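Local coordinates for periplasmic sugar-binding protein (Chloroflexus aurantiacus, PDB 4RXU) that probably delivers sugars to an ABC-type transporter as its solute-binding component, and binds beta-D-glucopyranose, at residues D134-G139 with A169-E174. Numbering follows the deposited sequence.
Sequences DSIAVG and AFLFFE
Phe172 and Gly139 meet where two helices of the type I periplasmic sugar-binding fold come together beside the glucose pocket. The CA atoms of the two residues lie 4.2 Å apart, and Gly139 CA approaches Phe172 O at 3.3 Å with an angle of 147° at the hydrogen, a CA-H...O contact. With no side chain on Gly139, its CA sits directly against that carbonyl oxygen, and the axes of 135-139 and 169-174 come within 6.8 Å, crossing at -47°. No conventional hydrogen bond spans the pair. The Phe172 ring presents its CD1-CE1 edge to 135-139: Ser135 O lies in the ring plane, 3.4 Å from CD1, while the Ser135 side chain reaches CE1 through both CB and OG. Val138 meets the same ring obliquely, its CB 3.8 Å from Phe172 CD1. With chi1 at -59°, Phe172 CG stands anti to its own carbonyl carbon, and this rotation swings the ring across to the neighbouring helix. The same side chain touches the bound beta-D-glucopyranose, Trp222 and Lys298, which makes 135-139 a second shell behind a pocket residue.

On the Leu171 side of the contact, Ser135 CB packs on Leu171 CB at 3.7 Å. Ile136 and Leu171 cross at about a right angle, Ile136 CD1 touching Leu171 CD2. Ile136 CD1 also lies across the extended Glu174 chain at a slant, nearest to Glu174 CD (3.8 Å), and Glu174 OE2 forms a salt bridge with Lys178. At the start of helix 135-148, Asp134 is the N-cap: Ala137 N donates to Asp134 OD1 in a nearly straight bond, approaching from well above the carboxylate plane.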
ATOM      1  N   ASP A 134      -5.211  -5.936   5.118  1.00  8.57           N
ATOM      2  CA  ASP A 134      -5.088  -7.205   4.373  1.00  9.19           C
ATOM      3  C   ASP A 134      -4.550  -6.902   2.966  1.00  9.06           C
ATOM      4  O   ASP A 134      -5.307  -6.675   2.024  1.00  9.94           O
ATOM      5  CB  ASP A 134      -6.457  -7.870   4.285  1.00 10.16           C
ATOM      6  CG  ASP A 134      -6.417  -9.272   3.681  1.00 10.00           C
ATOM      7  OD1 ASP A 134      -5.437  -9.640   2.993  1.00 11.12           O
ATOM      8  OD2 ASP A 134      -7.405 -10.027   3.884  1.00 14.42           O
ATOM      9  N   SER A 135      -3.230  -6.871   2.829  1.00  7.99           N
ATOM     10  CA  SER A 135      -2.600  -6.453   1.571  1.00  8.75           C
ATOM     11  C   SER A 135      -2.800  -7.402   0.392  1.00  8.47           C
ATOM     12  O   SER A 135      -2.894  -6.952  -0.764  1.00  7.86           O
ATOM     13  CB  SER A 135      -1.110  -6.195   1.751  1.00  9.85           C
ATOM     14  OG  SER A 135      -0.879  -5.109   2.630  1.00  9.91           O
ATOM     15  N   ILE A 136      -2.860  -8.701   0.673  1.00  8.68           N
ATOM     16  CA  ILE A 136      -3.170  -9.655  -0.402  1.00  8.73           C
ATOM     17  C   ILE A 136      -4.558  -9.319  -0.997  1.00  9.47           C
ATOM     18  O   ILE A 136      -4.753  -9.313  -2.232  1.00 10.93           O
ATOM     19  CB  ILE A 136      -3.102 -11.107   0.114  1.00  8.21           C
ATOM     20  CG1 ILE A 136      -1.636 -11.525   0.391  1.00 10.21           C
ATOM     21  CG2 ILE A 136      -3.765 -12.107  -0.845  1.00 10.23           C
ATOM     22  CD1 ILE A 136      -0.776 -11.763  -0.840  1.00 12.69           C
ATOM     23  N   ALA A 137      -5.513  -9.056  -0.115  1.00  8.54           N
ATOM     24  CA  ALA A 137      -6.853  -8.706  -0.547  1.00  9.52           C
ATOM     25  C   ALA A 137      -6.864  -7.393  -1.335  1.00  9.18           C
ATOM     26  O   ALA A 137      -7.629  -7.269  -2.273  1.00  9.09           O
ATOM     27  CB  ALA A 137      -7.807  -8.627   0.642  1.00 10.34           C
ATOM     28  N   VAL A 138      -6.023  -6.417  -0.968  1.00  7.42           N
ATOM     29  CA  VAL A 138      -5.913  -5.202  -1.802  1.00  9.28           C
ATOM     30  C   VAL A 138      -5.590  -5.569  -3.267  1.00  8.48           C
ATOM     31  O   VAL A 138      -6.273  -5.128  -4.209  1.00  9.41           O
ATOM     32  CB  VAL A 138      -4.820  -4.251  -1.287  1.00  9.50           C
ATOM     33  CG1 VAL A 138      -4.618  -3.094  -2.240  1.00  9.86           C
ATOM     34  CG2 VAL A 138      -5.169  -3.758   0.099  1.00 10.58           C
ATOM     35  N   GLY A 139      -4.545  -6.371  -3.472  1.00  8.53           N
ATOM     36  CA  GLY A 139      -4.147  -6.710  -4.849  1.00  9.87           C
ATOM     37  C   GLY A 139      -5.200  -7.536  -5.554  1.00  8.21           C
ATOM     38  O   GLY A 139      -5.457  -7.325  -6.713  1.00  9.93           O
ATOM     39  N   ALA A 169       4.567  -4.108  -1.442  1.00  7.61           N
ATOM     40  CA  ALA A 169       4.568  -4.103  -2.909  1.00  8.82           C
ATOM     41  C   ALA A 169       4.510  -5.538  -3.431  1.00  8.74           C
ATOM     42  O   ALA A 169       3.841  -5.817  -4.405  1.00  8.25           O
ATOM     43  CB  ALA A 169       5.772  -3.364  -3.453  1.00 10.64           C
ATOM     44  N   PHE A 170       5.213  -6.447  -2.767  1.00  7.07           N
ATOM     45  CA  PHE A 170       5.169  -7.858  -3.153  1.00  7.28           C
ATOM     46  C   PHE A 170       3.806  -8.449  -2.837  1.00  7.68           C
ATOM     47  O   PHE A 170       3.260  -9.254  -3.621  1.00  9.14           O
ATOM     48  CB  PHE A 170       6.271  -8.640  -2.442  1.00  8.07           C
ATOM     49  CG  PHE A 170       7.633  -8.423  -3.021  1.00  8.51           C
ATOM     50  CD1 PHE A 170       8.396  -7.359  -2.610  1.00 10.44           C
ATOM     51  CD2 PHE A 170       8.139  -9.271  -3.983  1.00 11.64           C
ATOM     52  CE1 PHE A 170       9.656  -7.148  -3.140  1.00 13.20           C
ATOM     53  CE2 PHE A 170       9.390  -9.055  -4.518  1.00 12.77           C
ATOM     54  CZ  PHE A 170      10.152  -7.993  -4.091  1.00 12.90           C
ATOM     55  N   LEU A 171       3.240  -8.080  -1.692  1.00  7.87           N
ATOM     56  CA  LEU A 171       1.912  -8.609  -1.306  1.00  8.59           C
ATOM     57  C   LEU A 171       0.825  -8.106  -2.255  1.00  8.59           C
ATOM     58  O   LEU A 171      -0.028  -8.876  -2.703  1.00  8.30           O
ATOM     59  CB  LEU A 171       1.549  -8.267   0.150  1.00  9.20           C
ATOM     60  CG  LEU A 171       2.490  -8.901   1.183  1.00  9.60           C
ATOM     61  CD1 LEU A 171       2.257  -8.384   2.606  1.00 10.45           C
ATOM     62  CD2 LEU A 171       2.338 -10.414   1.135  1.00 10.94           C
ATOM     63  N   PHE A 172       0.849  -6.824  -2.581  1.00  6.53           N
ATOM     64  CA  PHE A 172      -0.148  -6.300  -3.499  1.00  8.54           C
ATOM     65  C   PHE A 172       0.005  -6.980  -4.858  1.00  8.16           C
ATOM     66  O   PHE A 172      -0.971  -7.289  -5.522  1.00  7.90           O
ATOM     67  CB  PHE A 172       0.004  -4.805  -3.719  1.00  8.27           C
ATOM     68  CG  PHE A 172      -0.103  -3.963  -2.485  1.00  8.46           C
ATOM     69  CD1 PHE A 172      -1.037  -4.197  -1.477  1.00  8.90           C
ATOM     70  CD2 PHE A 172       0.722  -2.866  -2.374  1.00  8.20           C
ATOM     71  CE1 PHE A 172      -1.092  -3.370  -0.354  1.00  9.83           C
ATOM     72  CE2 PHE A 172       0.653  -2.036  -1.282  1.00  8.28           C
ATOM     73  CZ  PHE A 172      -0.244  -2.284  -0.267  1.00 10.44           C
ATOM     74  N   PHE A 173       1.248  -7.166  -5.294  1.00  8.47           N
ATOM     75  CA  PHE A 173       1.454  -7.771  -6.590  1.00  8.72           C
ATOM     76  C   PHE A 173       0.985  -9.238  -6.568  1.00  6.89           C
ATOM     77  O   PHE A 173       0.335  -9.718  -7.515  1.00  8.41           O
ATOM     78  CB  PHE A 173       2.895  -7.716  -7.047  1.00  9.06           C
ATOM     79  CG  PHE A 173       3.054  -8.208  -8.439  1.00 10.53           C
ATOM     80  CD1 PHE A 173       2.741  -7.398  -9.511  1.00 11.91           C
ATOM     81  CD2 PHE A 173       3.402  -9.533  -8.667  1.00 12.44           C
ATOM     82  CE1 PHE A 173       2.825  -7.895 -10.806  1.00 16.28           C
ATOM     83  CE2 PHE A 173       3.498 -10.022  -9.932  1.00 17.38           C
ATOM     84  CZ  PHE A 173       3.182  -9.217 -10.999  1.00 13.22           C
ATOM     85  N   GLU A 174       1.337  -9.961  -5.514  1.00  8.50           N
ATOM     86  CA  GLU A 174       0.927 -11.360  -5.429  1.00  7.78           C
ATOM     87  C   GLU A 174      -0.602 -11.471  -5.479  1.00  8.84           C
ATOM     88  O   GLU A 174      -1.145 -12.330  -6.163  1.00  8.95           O
ATOM     89  CB  GLU A 174       1.456 -12.019  -4.148  1.00  9.38           C
ATOM     90  CG  GLU A 174       0.974 -13.462  -3.980  1.00 11.15           C
ATOM     91  CD  GLU A 174       1.470 -14.135  -2.714  1.00 16.11           C
ATOM     92  OE1 GLU A 174       2.407 -13.622  -2.055  1.00 19.43           O
ATOM     93  OE2 GLU A 174       0.931 -15.212  -2.384  1.00 22.75           O
TER